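C-di-GMP synthase (Capnocytophaga granulosa, PDB 6WT9) makes the cyclic dinucleotide c-di-GMP from two molecules of GTP, as the second-messenger synthase of a bacterial CBASS antiphage defence system. Local coordinates at residues A8-L13 with I45-N50; R16-P19 with E24-T27; Y276-N281 with Y296-E301. All coordinates share one frame; numbering follows the deposited sequence.

Contact 1. Residues A8-L13 with I45-N50; sequences ALFENL and ITLAMN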
loop_
_atom_site.group_PDB
_atom_site.type_symbol
_atom_site.label_atom_id
_atom_site.label_comp_id
_atom_site.label_asym_id
_atom_site.label_seq_id
_atom_site.Cartn_x
_atom_site.Cartn_y
_atom_site.Cartn_z
ATOM N N ALA A 8 -4.500 22.090 -10.842
ATOM C CA ALA A 8 -3.909 22.156 -9.510
ATOM C C ALA A 8 -3.732 20.764 -8.916
ATOM O O ALA A 8 -2.743 20.498 -8.223
ATOM C CB ALA A 8 -4.770 23.027 -8.595
ATOM N N LEU A 9 -4.682 19.861 -9.174
ATOM C CA LEU A 9 -4.552 18.495 -8.679
ATOM C C LEU A 9 -3.377 17.780 -9.337
ATOM O O LEU A 9 -2.698 16.969 -8.697
ATOM C CB LEU A 9 -5.853 17.727 -8.916
ATOM C CG LEU A 9 -7.040 18.079 -8.017
ATOM C CD1 LEU A 9 -8.321 17.462 -8.558
ATOM C CD2 LEU A 9 -6.792 17.616 -6.591
ATOM N N PHE A 10 -3.120 18.069 -10.615
ATOM C CA PHE A 10 -1.995 17.440 -11.298
ATOM C C PHE A 10 -0.663 17.924 -10.736
ATOM O O PHE A 10 0.251 17.120 -10.520
ATOM C CB PHE A 10 -2.068 17.708 -12.800
ATOM C CG PHE A 10 -0.877 17.204 -13.562
ATOM C CD1 PHE A 10 -0.684 15.845 -13.746
ATOM C CD2 PHE A 10 0.045 18.087 -14.097
ATOM C CE1 PHE A 10 0.406 15.377 -14.444
ATOM C CE2 PHE A 10 1.139 17.623 -14.797
ATOM C CZ PHE A 10 1.319 16.266 -14.970
ATOM N N GLU A 11 -0.530 19.234 -10.507
ATOM C CA GLU A 11 0.696 19.769 -9.921
ATOM C C GLU A 11 0.941 19.184 -8.538
ATOM O O GLU A 11 2.048 18.728 -8.229
ATOM C CB GLU A 11 0.628 21.294 -9.845
ATOM C CG GLU A 11 0.935 22.007 -11.147
ATOM C CD GLU A 11 0.997 23.512 -10.980
ATOM O OE1 GLU A 11 0.274 24.046 -10.111
ATOM O OE2 GLU A 11 1.776 24.162 -11.708
ATOM N N ASN A 12 -0.090 19.194 -7.688
ATOM C CA ASN A 12 0.041 18.618 -6.354
ATOM C C ASN A 12 0.407 17.142 -6.425
ATOM O O ASN A 12 1.184 16.646 -5.601
ATOM C CB ASN A 12 -1.260 18.815 -5.572
ATOM C CG ASN A 12 -1.174 18.279 -4.157
ATOM O OD1 ASN A 12 -0.697 18.963 -3.254
ATOM N ND2 ASN A 12 -1.633 17.048 -3.958
ATOM N N LEU A 13 -0.142 16.425 -7.408
ATOM C CA LEU A 13 0.203 15.019 -7.574
ATOM C C LEU A 13 1.661 14.844 -7.983
ATOM O O LEU A 13 2.304 13.870 -7.572
ATOM C CB LEU A 13 -0.722 14.372 -8.603
ATOM C CG LEU A 13 -0.602 12.858 -8.772
ATOM C CD1 LEU A 13 -0.763 12.165 -7.430
ATOM C CD2 LEU A 13 -1.638 12.360 -9.761
ATOM N N ILE A 45 -5.378 11.741 -14.259
ATOM C CA ILE A 45 -5.717 10.322 -14.234
ATOM C C ILE A 45 -4.496 9.471 -14.563
ATOM O O ILE A 45 -4.234 8.458 -13.904
ATOM C CB ILE A 45 -6.883 10.036 -15.196
ATOM C CG1 ILE A 45 -8.135 10.804 -14.763
ATOM C CG2 ILE A 45 -7.178 8.545 -15.255
ATOM C CD1 ILE A 45 -9.232 10.804 -15.805
ATOM N N THR A 46 -3.728 9.867 -15.582
ATOM C CA THR A 46 -2.573 9.071 -15.988
ATOM C C THR A 46 -1.507 9.040 -14.901
ATOM O O THR A 46 -0.905 7.990 -14.645
ATOM C CB THR A 46 -1.985 9.613 -17.290
ATOM O OG1 THR A 46 -2.986 9.603 -18.315
ATOM C CG2 THR A 46 -0.814 8.754 -17.736
ATOM N N LEU A 47 -1.260 10.177 -14.246
ATOM C CA LEU A 47 -0.257 10.204 -13.189
ATOM C C LEU A 47 -0.742 9.494 -11.932
ATOM O O LEU A 47 0.057 8.858 -11.237
ATOM C CB LEU A 47 0.137 11.646 -12.867
ATOM C CG LEU A 47 1.333 11.791 -11.925
ATOM C CD1 LEU A 47 2.504 10.964 -12.431
ATOM C CD2 LEU A 47 1.730 13.252 -11.776
ATOM N N ALA A 48 -2.040 9.576 -11.630
ATOM C CA ALA A 48 -2.576 8.893 -10.457
ATOM C C ALA A 48 -2.527 7.379 -10.598
ATOM O O ALA A 48 -2.615 6.673 -9.588
ATOM C CB ALA A 48 -4.013 9.344 -10.189
HETATM N N MSE A 49 -2.394 6.868 -11.818
HETATM C CA MSE A 49 -2.284 5.435 -12.049
HETATM C C MSE A 49 -0.828 5.030 -12.213
HETATM O O MSE A 49 -0.479 3.858 -12.081
HETATM C CB MSE A 49 -3.080 5.028 -13.287
HETATM C CG MSE A 49 -4.576 5.217 -13.151
HETATM SE SE MSE A 49 -5.524 4.733 -14.787
HETATM C CE MSE A 49 -7.344 4.826 -14.088
ATOM N N ASN A 50 0.015 6.017 -12.505
ATOM C CA ASN A 50 1.418 5.751 -12.779
ATOM C C ASN A 50 2.130 5.275 -11.518
ATOM O O ASN A 50 1.855 5.745 -10.411
ATOM C CB ASN A 50 2.093 7.008 -13.327
ATOM C CG ASN A 50 3.272 6.694 -14.230
ATOM O OD1 ASN A 50 4.428 6.798 -13.822
ATOM N ND2 ASN A 50 2.983 6.312 -15.467
#
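Leu13 and Leu47 both hold CG anti to the backbone N (chi1 -173° and -171°), and with that torsion each sends its branched end across to the other helix, where the two leucines overlap alongside, pointing opposite ways. Leu13 does its touching largely with CD2, which lies 3.6 Å from CB of Leu47. That methyl is also 3.9 Å from CB of Ala48. It comes down to the backbone as well, with CD2 of Leu13 3.4 Å from N of Ala48. In return, CD2 of Leu47 settles against CG of Leu13 at 3.8 Å. The same methyl serves Phe10, whose side chain comes in roughly perpendicular to that of Leu47 and whose ring meets it obliquely, CE1 to CD2 of Leu47 at 3.7 Å. CD2 of Leu47 is thus wedged between the ring and the leucine, about one helical turn apart on helix 6-17.

Axes of 8-13 and 45-49 run nearly in the same direction, at 26°, and approach to 10.0 Å at the closest, a gap bridged by Leu13, Leu47 and Phe10. Phe29 of helix 23-32 packs on both Phe10 and Leu47, and Asn255 touches Leu13: the N-terminal helices 6-17, 23-32 and 40-49 pack together here, against helix 245-259. Between these two segments the contact is apolar, with no polar bond; it probably rests on close packing and burial of hydrocarbon.

Contact 2. Residues R16-P19 with E24-T27; sequences RSNP and EITT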
loop_
_atom_site.group_PDB
_atom_site.type_symbol
_atom_site.label_atom_id
_atom_site.label_comp_id
_atom_site.label_asym_id
_atom_site.label_seq_id
_atom_site.Cartn_x
_atom_site.Cartn_y
_atom_site.Cartn_z
ATOM N N ARG A 16 3.611 14.966 -4.913
ATOM C CA ARG A 16 3.420 13.792 -4.072
ATOM C C ARG A 16 4.253 12.614 -4.566
ATOM O O ARG A 16 4.971 11.982 -3.784
ATOM C CB ARG A 16 1.937 13.423 -4.024
ATOM C CG ARG A 16 1.625 12.142 -3.266
ATOM C CD ARG A 16 0.156 11.777 -3.421
ATOM N NE ARG A 16 -0.711 12.840 -2.921
ATOM C CZ ARG A 16 -1.905 13.135 -3.426
ATOM N NH1 ARG A 16 -2.381 12.449 -4.461
ATOM N NH2 ARG A 16 -2.618 14.124 -2.902
ATOM N N SER A 17 4.175 12.310 -5.863
ATOM C CA SER A 17 4.896 11.167 -6.412
ATOM C C SER A 17 6.338 11.493 -6.774
ATOM O O SER A 17 7.174 10.583 -6.811
ATOM C CB SER A 17 4.168 10.624 -7.648
ATOM O OG SER A 17 4.053 11.611 -8.659
ATOM N N ASN A 18 6.650 12.761 -7.039
ATOM C CA ASN A 18 7.993 13.194 -7.423
ATOM C C ASN A 18 8.348 14.436 -6.615
ATOM O O ASN A 18 8.444 15.543 -7.159
ATOM C CB ASN A 18 8.056 13.461 -8.929
ATOM C CG ASN A 18 9.451 13.809 -9.413
ATOM O OD1 ASN A 18 10.425 13.727 -8.665
ATOM N ND2 ASN A 18 9.551 14.199 -10.678
ATOM N N PRO A 19 8.546 14.287 -5.300
ATOM C CA PRO A 19 8.764 15.475 -4.459
ATOM C C PRO A 19 10.075 16.185 -4.738
ATOM O O PRO A 19 10.155 17.406 -4.551
ATOM C CB PRO A 19 8.721 14.908 -3.034
ATOM C CG PRO A 19 9.157 13.492 -3.189
ATOM C CD PRO A 19 8.602 13.041 -4.515
ATOM N N GLU A 24 13.908 13.966 -15.155
ATOM C CA GLU A 24 13.875 12.740 -15.947
ATOM C C GLU A 24 12.580 11.968 -15.727
ATOM O O GLU A 24 12.088 11.306 -16.648
ATOM C CB GLU A 24 15.087 11.863 -15.622
ATOM C CG GLU A 24 15.173 11.391 -14.176
ATOM C CD GLU A 24 15.876 12.384 -13.264
ATOM O OE1 GLU A 24 16.107 13.535 -13.689
ATOM O OE2 GLU A 24 16.202 12.005 -12.118
ATOM N N ILE A 25 12.011 12.046 -14.522
ATOM C CA ILE A 25 10.728 11.401 -14.259
ATOM C C ILE A 25 9.615 12.107 -15.018
ATOM O O ILE A 25 8.770 11.462 -15.652
ATOM C CB ILE A 25 10.451 11.373 -12.746
ATOM C CG1 ILE A 25 11.469 10.477 -12.036
ATOM C CG2 ILE A 25 9.025 10.912 -12.470
ATOM C CD1 ILE A 25 11.481 10.644 -10.537
ATOM N N THR A 26 9.599 13.441 -14.974
ATOM C CA THR A 26 8.552 14.195 -15.654
ATOM C C THR A 26 8.640 14.024 -17.165
ATOM O O THR A 26 7.611 13.909 -17.843
ATOM C CB THR A 26 8.644 15.673 -15.273
ATOM O OG1 THR A 26 8.654 15.797 -13.845
ATOM C CG2 THR A 26 7.457 16.444 -15.834
ATOM N N THR A 27 9.858 13.995 -17.708
ATOM C CA THR A 27 10.020 13.825 -19.147
ATOM C C THR A 27 9.572 12.439 -19.596
ATOM O O THR A 27 8.888 12.302 -20.617
ATOM C CB THR A 27 11.473 14.082 -19.544
ATOM O OG1 THR A 27 11.803 15.450 -19.269
ATOM C CG2 THR A 27 11.687 13.808 -21.026
HETATM O O HOH W 1 6.419 14.772 -12.115
#
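Asn18 and Ile25 meet across the turn between helices 6-17 and 23-32, and Thr26 adds a smaller share at the side. Asn18 is the first residue past helix 6-17 to leave helical backbone angles; its CB is directed at helix 23-32, and chi1 of -175° carries the amide on to Ile25. Ile25 reaches back to meet it and lies over one face of the amide, CB over the nitrogen end and CD1 over the oxygen end. CB of Ile25 is 3.6 Å from ND2 of Asn18, while the far methyl CD1 sits 3.8 Å from OD1 and 3.9 Å from CG of the same asparagine.

Both ends of that amide find their polar partners beyond the two segments. OD1 is hydrogen-bonded to the hydroxyl of Tyr56 on helix 54-71, and ND2 donates to the backbone O of Leu22, just ahead of helix 23-32, which probably fixes the amide's orientation. Thr26 stands roughly perpendicular to Asn18, its OG1 3.7 Å from ND2 of Asn18, and a water bridges them, weakly on the ND2 side. That water is 3.0 Å from OG1 of Thr26 but accepts only a weak bond from ND2 of Asn18, at 3.5 Å. Tyr56 also packs on Ile25, so helix 54-71 closes over the same spot. Taken together, this is a short connection between two successive helices, with an asparagine just past the first helix bonding to the backbone of the connection.

Contact 3. Residues Y276-N281 with Y296-E301; sequences YNIEKN and YEQLNE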
loop_
_atom_site.group_PDB
_atom_site.type_symbol
_atom_site.label_atom_id
_atom_site.label_comp_id
_atom_site.label_asym_id
_atom_site.label_seq_id
_atom_site.Cartn_x
_atom_site.Cartn_y
_atom_site.Cartn_z
ATOM N N TYR A 276 -8.758 -6.094 -6.158
ATOM C CA TYR A 276 -8.462 -7.509 -6.357
ATOM C C TYR A 276 -9.722 -8.333 -6.582
ATOM O O TYR A 276 -9.648 -9.406 -7.190
ATOM C CB TYR A 276 -7.687 -8.047 -5.149
ATOM C CG TYR A 276 -7.159 -9.454 -5.312
ATOM C CD1 TYR A 276 -6.000 -9.700 -6.037
ATOM C CD2 TYR A 276 -7.810 -10.535 -4.726
ATOM C CE1 TYR A 276 -5.507 -10.981 -6.184
ATOM C CE2 TYR A 276 -7.325 -11.822 -4.867
ATOM C CZ TYR A 276 -6.172 -12.039 -5.598
ATOM O OH TYR A 276 -5.680 -13.317 -5.743
ATOM N N ASN A 277 -10.874 -7.855 -6.110
ATOM C CA ASN A 277 -12.126 -8.576 -6.296
ATOM C C ASN A 277 -12.651 -8.480 -7.724
ATOM O O ASN A 277 -13.453 -9.328 -8.132
ATOM C CB ASN A 277 -13.175 -8.052 -5.313
ATOM C CG ASN A 277 -14.511 -8.755 -5.451
ATOM O OD1 ASN A 277 -15.394 -8.289 -6.170
ATOM N ND2 ASN A 277 -14.668 -9.880 -4.762
ATOM N N ILE A 278 -12.217 -7.480 -8.492
ATOM C CA ILE A 278 -12.699 -7.318 -9.859
ATOM C C ILE A 278 -12.198 -8.470 -10.719
ATOM O O ILE A 278 -11.001 -8.791 -10.722
ATOM C CB ILE A 278 -12.254 -5.966 -10.433
ATOM C CG1 ILE A 278 -12.757 -4.821 -9.552
ATOM C CG2 ILE A 278 -12.750 -5.810 -11.868
ATOM C CD1 ILE A 278 -12.240 -3.459 -9.968
ATOM N N GLU A 279 -13.111 -9.093 -11.460
ATOM C CA GLU A 279 -12.746 -10.216 -12.313
ATOM C C GLU A 279 -11.818 -9.761 -13.434
ATOM O O GLU A 279 -11.994 -8.685 -14.011
ATOM C CB GLU A 279 -14.001 -10.867 -12.894
ATOM C CG GLU A 279 -14.911 -11.484 -11.841
ATOM C CD GLU A 279 -16.174 -12.089 -12.430
ATOM O OE1 GLU A 279 -16.355 -12.012 -13.663
ATOM O OE2 GLU A 279 -16.986 -12.640 -11.657
ATOM N N LYS A 280 -10.818 -10.596 -13.733
ATOM C CA LYS A 280 -9.803 -10.230 -14.716
ATOM C C LYS A 280 -10.414 -9.966 -16.086
ATOM O O LYS A 280 -9.999 -9.038 -16.789
ATOM C CB LYS A 280 -8.753 -11.336 -14.819
ATOM C CG LYS A 280 -7.925 -11.549 -13.567
ATOM C CD LYS A 280 -7.290 -12.930 -13.577
ATOM C CE LYS A 280 -6.653 -13.233 -14.925
ATOM N NZ LYS A 280 -6.144 -14.631 -14.998
ATOM N N ASN A 281 -11.401 -10.774 -16.484
ATOM C CA ASN A 281 -11.980 -10.663 -17.818
ATOM C C ASN A 281 -12.715 -9.350 -18.048
ATOM O O ASN A 281 -13.061 -9.052 -19.195
ATOM C CB ASN A 281 -12.931 -11.833 -18.079
ATOM C CG ASN A 281 -14.063 -11.901 -17.075
ATOM O OD1 ASN A 281 -15.081 -11.222 -17.220
ATOM N ND2 ASN A 281 -13.893 -12.724 -16.048
ATOM N N TYR A 296 -15.800 2.406 -11.464
ATOM C CA TYR A 296 -17.129 2.911 -11.138
ATOM C C TYR A 296 -18.134 1.771 -11.022
ATOM O O TYR A 296 -18.927 1.721 -10.074
ATOM C CB TYR A 296 -17.582 3.921 -12.192
ATOM C CG TYR A 296 -19.007 4.388 -12.010
ATOM C CD1 TYR A 296 -19.319 5.379 -11.087
ATOM C CD2 TYR A 296 -20.041 3.837 -12.753
ATOM C CE1 TYR A 296 -20.618 5.807 -10.911
ATOM C CE2 TYR A 296 -21.345 4.261 -12.586
ATOM C CZ TYR A 296 -21.626 5.244 -11.664
ATOM O OH TYR A 296 -22.920 5.668 -11.492
ATOM N N GLU A 297 -18.116 0.844 -11.984
ATOM C CA GLU A 297 -19.060 -0.269 -11.953
ATOM C C GLU A 297 -18.853 -1.139 -10.721
ATOM O O GLU A 297 -19.823 -1.580 -10.093
ATOM C CB GLU A 297 -18.929 -1.113 -13.221
ATOM C CG GLU A 297 -19.968 -2.218 -13.319
ATOM C CD GLU A 297 -19.500 -3.397 -14.145
ATOM O OE1 GLU A 297 -19.881 -4.539 -13.814
ATOM O OE2 GLU A 297 -18.747 -3.183 -15.118
ATOM N N GLN A 298 -17.594 -1.403 -10.362
ATOM C CA GLN A 298 -17.317 -2.206 -9.176
ATOM C C GLN A 298 -17.797 -1.504 -7.911
ATOM O O GLN A 298 -18.476 -2.107 -7.072
ATOM C CB GLN A 298 -15.822 -2.513 -9.089
ATOM C CG GLN A 298 -15.370 -3.056 -7.734
ATOM C CD GLN A 298 -15.752 -4.513 -7.512
ATOM O OE1 GLN A 298 -16.438 -5.125 -8.332
ATOM N NE2 GLN A 298 -15.297 -5.078 -6.400
ATOM N N LEU A 299 -17.450 -0.225 -7.756
ATOM C CA LEU A 299 -17.854 0.505 -6.557
ATOM C C LEU A 299 -19.367 0.674 -6.496
ATOM O O LEU A 299 -19.967 0.559 -5.422
ATOM C CB LEU A 299 -17.158 1.866 -6.508
ATOM C CG LEU A 299 -15.821 1.946 -5.763
ATOM C CD1 LEU A 299 -14.808 0.952 -6.309
ATOM C CD2 LEU A 299 -15.269 3.360 -5.829
ATOM N N ASN A 300 -20.002 0.940 -7.638
ATOM C CA ASN A 300 -21.455 1.063 -7.655
ATOM C C ASN A 300 -22.120 -0.265 -7.312
ATOM O O ASN A 300 -23.126 -0.299 -6.596
ATOM C CB ASN A 300 -21.921 1.566 -9.022
ATOM C CG ASN A 300 -23.350 2.068 -9.001
ATOM O OD1 ASN A 300 -23.898 2.377 -7.943
ATOM N ND2 ASN A 300 -23.962 2.159 -10.174
ATOM N N GLU A 301 -21.559 -1.373 -7.802
ATOM C CA GLU A 301 -22.135 -2.680 -7.509
ATOM C C GLU A 301 -21.974 -3.051 -6.040
ATOM O O GLU A 301 -22.849 -3.713 -5.473
ATOM C CB GLU A 301 -21.497 -3.746 -8.401
ATOM C CG GLU A 301 -22.166 -5.108 -8.313
ATOM C CD GLU A 301 -21.584 -6.109 -9.292
ATOM O OE1 GLU A 301 -20.618 -5.759 -10.003
ATOM O OE2 GLU A 301 -22.096 -7.248 -9.351
#
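The loop that leaves helix 268-276 is docked here against helix 291-304, in the helical part of the chain that follows the strands of the nucleotidyltransferase sheet. Gln298 receives it with two different surfaces. Its amide nitrogen NE2 donates to OD1 of Asn277 at 3.2 Å, a fairly straight bond with an N-H...O angle of 161°. The acceptor lies close to the amide plane of Gln298, whereas the donor stands 27° out of the carbonyl plane of Asn277; the two amide planes are turned 35° from each other. A bend at chi2 folds the glutamine chain, and Ile278 lies against it: CG1 of Ile278 is 3.6 Å from CD of Gln298, and CD1 is 3.8 Å from CB of Gln298.

Lys308 supplies the stronger partner of Asn277, its NZ bonding to OD1, and makes a weak bond to OE1 of Gln298. OD1 of Asn277 is thus shared by an amide and an ammonium group, which probably polarises its carbonyl and strengthens it as an acceptor. The Gln298 end of the link is buried while Asn277 keeps some exposure, so the glutamine has its NE2 paired with OD1 of Asn277 and its chain packed against Ile278.

How the contacts relate
From the N terminus, helix 6-17 enters contact 1 through residues 8-13 and then contact 2 through 16-19, where the helix ends and the chain turns. Contact 2 closes first, a short loop into helix 23-32; contact 1 closes later, when helix 40-49 returns to helix 6-17, so contact 2 is nested within it. Their centres are about 10 Å apart and they touch, Leu47 CD1 to Ser17 OG at 4.1 Å. Together they join the three N-terminal helices. Contact 3 opens long afterwards, in series with both, and lies separately among the later helices, joining the loop after helix 268-276 to helix 291-304; its nearest atoms are about 9 Å from those of contact 1, without touching.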